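Local coordinates for protein-tyrosine-phosphatase PTP1 (Arabidopsis thaliana, PDB 6KRW) that dephosphorylates phosphotyrosine in proteins, including the MAP kinase MPK6, and together with MKP1 represses salicylic acid and camalexin biosynthesis, at residues 122-127 / 194-199; 129-134 / 224-229. All blocks are in the same frame, centred on the assembly; numbering follows the deposited sequence.

Interactions 1 and 2 sit about 10 Å apart, centre to centre, around a pair of neighbouring parallel strands of the central sheet, 131-134 and 194-200. Helix 117-126, used by interaction 1, is followed, after a short turn, by strand 131-134, used by interaction 2. Backbone bonds stitch the two together, Ile199 N lying 2.8 Å from Ile132 O and Ile199 O 2.7 Å from Met134 N, both probable hydrogen bonds. Side chains alternate along these strands: Val196 packs with Ile132, and Ile131 with Leu197. Both contacts lie away from the active site, but strand 131-134 also pairs with strand 233-236, which leads straight to the catalytic Cys237.

Interaction 1: residues 122-127 / 194-199; sequences EMVIQQ and MSVLHI
Met194 lays the end of its side chain over the last turn of helix 117-126, its methyl CE reaching both the backbone and the side chain of Val124. Met194 CE lies 3.3 Å from Val124 O and 3.7 Å from Val124 CG1. Further back along this side chain, Met194 SD lies over the next helical residue, 4.2 Å from Ile125 CA. Met194 gets this far because it is extended through its first two torsions (chi1 and chi2 both 174°) and bends only at the thioether. Val124 offers one branch to the strand: CG1, anti to its own backbone N (chi1 170°), meets the methionine methyl and also Val196 CG2 at 3.9 Å. The two valines cross at a slant, branch against branch. An alanine in place of Met194 would remove the thioether and methyl, and would probably leave Val124 O and the backbone at Ile125 without their cover. Ile125 points off to the flank and continues the apolar surface on Val184 and Tyr186 of the adjoining strand 178-186 and Ile163 of the strand beyond it. On another side of the helix Gln126 NE2 donates to the anti lone pair of Glu122 OE2 (2.8 Å), a carboxylate oxygen that Tyr186 OH also grips. The axes of helix 122-126 and strand 194-199 approach to 10.3 Å with their directions 112° apart, so the helix lies steeply across the strand. This joins a helix to one face of the highly twisted mixed sheet at the heart of the classical protein tyrosine phosphatase fold.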
loop_
_atom_site.group_PDB
_atom_site.type_symbol
_atom_site.label_atom_id
_atom_site.label_comp_id
_atom_site.label_asym_id
_atom_site.label_seq_id
_atom_site.Cartn_x
_atom_site.Cartn_y
_atom_site.Cartn_z
ATOM N N GLU A 122 -2.902 16.662 3.137
ATOM C CA GLU A 122 -3.727 17.326 2.106
ATOM C C GLU A 122 -4.173 16.262 1.097
ATOM O O GLU A 122 -5.354 16.265 0.714
ATOM C CB GLU A 122 -2.932 18.427 1.432
ATOM C CG GLU A 122 -3.757 19.201 0.439
ATOM C CD GLU A 122 -4.757 20.174 1.024
ATOM O OE1 GLU A 122 -4.502 20.679 2.107
ATOM O OE2 GLU A 122 -5.767 20.474 0.350
ATOM N N MET A 123 -3.271 15.357 0.727
ATOM C CA MET A 123 -3.630 14.250 -0.201
ATOM C C MET A 123 -4.723 13.375 0.434
ATOM O O MET A 123 -5.695 13.005 -0.231
ATOM C CB MET A 123 -2.399 13.401 -0.520
ATOM C CG MET A 123 -2.723 12.226 -1.404
ATOM S SD MET A 123 -1.247 11.274 -1.871
ATOM C CE MET A 123 -0.818 10.528 -0.285
ATOM N N VAL A 124 -4.578 13.034 1.720
ATOM C CA VAL A 124 -5.583 12.184 2.423
ATOM C C VAL A 124 -6.957 12.853 2.335
ATOM O O VAL A 124 -7.951 12.165 2.044
ATOM C CB VAL A 124 -5.172 11.963 3.890
ATOM C CG1 VAL A 124 -6.292 11.322 4.680
ATOM C CG2 VAL A 124 -3.892 11.160 3.990
ATOM N N ILE A 125 -7.018 14.148 2.624
ATOM C CA ILE A 125 -8.320 14.867 2.603
ATOM C C ILE A 125 -8.838 14.942 1.166
ATOM O O ILE A 125 -10.016 14.603 0.940
ATOM C CB ILE A 125 -8.169 16.254 3.241
ATOM C CG1 ILE A 125 -7.789 16.117 4.717
ATOM C CG2 ILE A 125 -9.440 17.069 3.042
ATOM C CD1 ILE A 125 -7.428 17.439 5.371
ATOM N N GLN A 126 -7.997 15.375 0.223
ATOM C CA GLN A 126 -8.453 15.606 -1.170
ATOM C C GLN A 126 -8.928 14.299 -1.805
ATOM O O GLN A 126 -9.901 14.337 -2.563
ATOM C CB GLN A 126 -7.323 16.221 -1.988
ATOM C CG GLN A 126 -7.027 17.677 -1.632
ATOM C CD GLN A 126 -6.065 18.320 -2.599
ATOM O OE1 GLN A 126 -5.641 17.694 -3.577
ATOM N NE2 GLN A 126 -5.718 19.568 -2.324
ATOM N N GLN A 127 -8.281 13.179 -1.485
ATOM C CA GLN A 127 -8.632 11.856 -2.065
ATOM C C GLN A 127 -9.611 11.100 -1.153
ATOM O O GLN A 127 -10.026 10.004 -1.512
ATOM C CB GLN A 127 -7.353 11.061 -2.282
ATOM C CG GLN A 127 -6.371 11.697 -3.266
ATOM C CD GLN A 127 -6.979 11.939 -4.621
ATOM O OE1 GLN A 127 -7.841 11.178 -5.060
ATOM N NE2 GLN A 127 -6.531 13.012 -5.273
ATOM N N MET A 194 -12.897 14.483 9.059
ATOM C CA MET A 194 -12.815 13.194 8.344
ATOM C C MET A 194 -12.117 12.142 9.213
ATOM O O MET A 194 -11.071 12.442 9.824
ATOM C CB MET A 194 -12.035 13.388 7.049
ATOM C CG MET A 194 -11.782 12.121 6.315
ATOM S SD MET A 194 -11.029 12.527 4.732
ATOM C CE MET A 194 -9.939 11.129 4.509
ATOM N N SER A 195 -12.691 10.944 9.272
ATOM C CA SER A 195 -12.149 9.809 10.062
ATOM C C SER A 195 -11.271 8.937 9.169
ATOM O O SER A 195 -11.708 8.555 8.092
ATOM C CB SER A 195 -13.252 9.014 10.708
ATOM O OG SER A 195 -13.936 9.816 11.650
ATOM N N VAL A 196 -10.076 8.617 9.648
ATOM C CA VAL A 196 -9.127 7.734 8.938
ATOM C C VAL A 196 -8.647 6.663 9.903
ATOM O O VAL A 196 -8.138 7.029 10.977
ATOM C CB VAL A 196 -7.945 8.552 8.400
ATOM C CG1 VAL A 196 -6.950 7.636 7.708
ATOM C CG2 VAL A 196 -8.425 9.671 7.483
ATOM N N LEU A 197 -8.783 5.400 9.517
ATOM C CA LEU A 197 -8.157 4.302 10.302
ATOM C C LEU A 197 -6.720 4.094 9.826
ATOM O O LEU A 197 -6.488 3.814 8.622
ATOM C CB LEU A 197 -8.953 3.002 10.183
ATOM C CG LEU A 197 -8.391 1.841 11.014
ATOM C CD1 LEU A 197 -8.449 2.140 12.506
ATOM C CD2 LEU A 197 -9.135 0.556 10.681
ATOM N N HIS A 198 -5.788 4.286 10.739
ATOM C CA HIS A 198 -4.338 4.099 10.544
ATOM C C HIS A 198 -3.937 2.759 11.127
ATOM O O HIS A 198 -4.171 2.517 12.334
ATOM C CB HIS A 198 -3.581 5.278 11.123
ATOM C CG HIS A 198 -2.119 5.310 10.872
ATOM N ND1 HIS A 198 -1.196 4.642 11.648
ATOM C CD2 HIS A 198 -1.412 5.990 9.933
ATOM C CE1 HIS A 198 0.025 4.918 11.241
ATOM N NE2 HIS A 198 -0.086 5.730 10.142
ATOM N N ILE A 199 -3.340 1.917 10.305
ATOM C CA ILE A 199 -2.881 0.563 10.706
ATOM C C ILE A 199 -1.372 0.519 10.545
ATOM O O ILE A 199 -0.895 0.623 9.413
ATOM C CB ILE A 199 -3.597 -0.540 9.908
ATOM C CG1 ILE A 199 -5.116 -0.403 9.961
ATOM C CG2 ILE A 199 -3.148 -1.907 10.368
ATOM C CD1 ILE A 199 -5.849 -1.378 9.051
#

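Interaction 2: residues 129-134 / 224-229; sequences CPIIVM and YQVPPS
The segments come together where strand 131-134 begins and where the loop after helix 214-223 heads toward strand 233-236, with Pro130 CA and Val226 CA 8.2 Å apart as the nearest backbone pair. Val226 carries nearly all of the loop side of the contact. Val226 CG1, anti to the backbone N (chi1 -180°), fits against two residues at once, 4.1 Å from Pro130 CG and 4.2 Å from Ile131 CG1. The other branch, Val226 CG2, faces the end of the isoleucine, 4.2 Å from Ile131 CD1. Ile131 and Val226 therefore meet tip to tip, whereas the proline ring presents its outer carbon to the valine at a slant. The bend of Ile131 about chi2 (-67°) folds CD1 back from full extension, so that CG1 and CD1 each face a different methyl of Val226. Backbone bonds hold both strand-side residues in place: Pro130 pairs with Leu197 in one flanking strand, and Ile131 with Ile234 in the other. Ile131 also packs on Leu223, the last residue of helix 214-223, so the apolar surface runs from the helix end onto the loop. The loop is itself braced nearby, Tyr224 OH being hydrogen-bonded to Glu298 of the C-terminal helix 285-303. Helix 214-223 and this loop belong to the connection of a beta-alpha-beta crossover from strand 194-200 to strand 233-236, passing over strand 131-134 between them. Across the contact the partners are all carbon, at ordinary van der Waals spacing and with 102 Å² buried in total; its hold rests on modest apolar burial, with no directional bond to fix the loop against the strand.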
loop_
_atom_site.group_PDB
_atom_site.type_symbol
_atom_site.label_atom_id
_atom_site.label_comp_id
_atom_site.label_asym_id
_atom_site.label_seq_id
_atom_site.Cartn_x
_atom_site.Cartn_y
_atom_site.Cartn_z
ATOM N N CYS A 129 -9.242 9.378 1.570
ATOM C CA CYS A 129 -8.718 8.010 1.821
ATOM C C CYS A 129 -9.222 7.526 3.169
ATOM O O CYS A 129 -8.970 8.193 4.148
ATOM C CB CYS A 129 -7.199 7.995 1.837
ATOM S SG CYS A 129 -6.494 8.532 0.256
ATOM N N PRO A 130 -9.954 6.396 3.248
ATOM C CA PRO A 130 -10.476 5.941 4.540
ATOM C C PRO A 130 -9.458 5.210 5.430
ATOM O O PRO A 130 -9.715 5.071 6.646
ATOM C CB PRO A 130 -11.606 4.999 4.115
ATOM C CG PRO A 130 -11.138 4.435 2.799
ATOM C CD PRO A 130 -10.503 5.630 2.116
ATOM N N ILE A 131 -8.353 4.749 4.839
ATOM C CA ILE A 131 -7.391 3.812 5.491
ATOM C C ILE A 131 -5.989 4.277 5.145
ATOM O O ILE A 131 -5.731 4.553 3.971
ATOM C CB ILE A 131 -7.598 2.362 5.006
ATOM C CG1 ILE A 131 -9.020 1.862 5.284
ATOM C CG2 ILE A 131 -6.533 1.424 5.570
ATOM C CD1 ILE A 131 -9.379 1.703 6.701
ATOM N N ILE A 132 -5.086 4.192 6.090
ATOM C CA ILE A 132 -3.626 4.219 5.905
ATOM C C ILE A 132 -3.035 2.929 6.450
ATOM O O ILE A 132 -3.241 2.626 7.626
ATOM C CB ILE A 132 -2.984 5.435 6.558
ATOM C CG1 ILE A 132 -3.539 6.740 6.006
ATOM C CG2 ILE A 132 -1.488 5.360 6.436
ATOM C CD1 ILE A 132 -3.214 7.962 6.862
ATOM N N VAL A 133 -2.320 2.210 5.619
ATOM C CA VAL A 133 -1.532 1.013 5.958
ATOM C C VAL A 133 -0.081 1.422 5.992
ATOM O O VAL A 133 0.494 1.782 4.936
ATOM C CB VAL A 133 -1.797 -0.176 5.037
ATOM C CG1 VAL A 133 -0.957 -1.367 5.409
ATOM C CG2 VAL A 133 -3.271 -0.505 4.963
ATOM N N MET A 134 0.506 1.336 7.177
ATOM C CA MET A 134 1.910 1.714 7.393
ATOM C C MET A 134 2.717 0.462 7.711
ATOM O O MET A 134 2.438 -0.167 8.758
ATOM C CB MET A 134 1.985 2.688 8.563
ATOM C CG MET A 134 3.374 3.116 8.881
ATOM S SD MET A 134 3.363 4.396 10.112
ATOM C CE MET A 134 5.119 4.689 10.192
ATOM N N TYR A 224 -11.403 -6.184 4.566
ATOM C CA TYR A 224 -12.437 -6.825 3.710
ATOM C C TYR A 224 -13.735 -6.012 3.753
ATOM O O TYR A 224 -14.425 -5.931 2.703
ATOM C CB TYR A 224 -12.743 -8.242 4.190
ATOM C CG TYR A 224 -11.761 -9.324 3.802
ATOM C CD1 TYR A 224 -11.125 -9.343 2.573
ATOM C CD2 TYR A 224 -11.520 -10.390 4.658
ATOM C CE1 TYR A 224 -10.255 -10.368 2.225
ATOM C CE2 TYR A 224 -10.652 -11.418 4.328
ATOM C CZ TYR A 224 -10.018 -11.412 3.102
ATOM O OH TYR A 224 -9.168 -12.432 2.774
ATOM N N GLN A 225 -14.023 -5.395 4.902
ATOM C CA GLN A 225 -15.323 -4.731 5.190
ATOM C C GLN A 225 -15.376 -3.333 4.565
ATOM O O GLN A 225 -16.473 -2.768 4.490
ATOM C CB GLN A 225 -15.550 -4.618 6.703
ATOM C CG GLN A 225 -15.147 -5.864 7.475
ATOM C CD GLN A 225 -16.049 -7.037 7.179
ATOM O OE1 GLN A 225 -17.230 -6.875 6.882
ATOM N NE2 GLN A 225 -15.501 -8.238 7.286
ATOM N N VAL A 226 -14.242 -2.782 4.138
ATOM C CA VAL A 226 -14.168 -1.350 3.754
ATOM C C VAL A 226 -14.528 -1.249 2.280
ATOM O O VAL A 226 -13.781 -1.728 1.440
ATOM C CB VAL A 226 -12.770 -0.779 4.030
ATOM C CG1 VAL A 226 -12.693 0.691 3.647
ATOM C CG2 VAL A 226 -12.352 -0.993 5.483
ATOM N N PRO A 227 -15.660 -0.623 1.918
ATOM C CA PRO A 227 -16.063 -0.543 0.522
ATOM C C PRO A 227 -15.016 0.191 -0.307
ATOM O O PRO A 227 -14.570 1.273 0.065
ATOM C CB PRO A 227 -17.386 0.229 0.545
ATOM C CG PRO A 227 -17.881 0.038 1.948
ATOM C CD PRO A 227 -16.641 0.001 2.816
ATOM N N PRO A 228 -14.571 -0.390 -1.437
ATOM C CA PRO A 228 -13.666 0.317 -2.344
ATOM C C PRO A 228 -14.154 1.710 -2.771
ATOM O O PRO A 228 -13.339 2.584 -2.978
ATOM C CB PRO A 228 -13.599 -0.635 -3.538
ATOM C CG PRO A 228 -13.738 -1.990 -2.902
ATOM C CD PRO A 228 -14.777 -1.798 -1.833
ATOM N N SER A 229 -15.468 1.914 -2.825
ATOM C CA SER A 229 -16.035 3.218 -3.252
ATOM C C SER A 229 -15.784 4.316 -2.207
ATOM O O SER A 229 -16.015 5.479 -2.533
ATOM C CB SER A 229 -17.497 3.085 -3.546
ATOM O OG SER A 229 -18.211 2.720 -2.379
#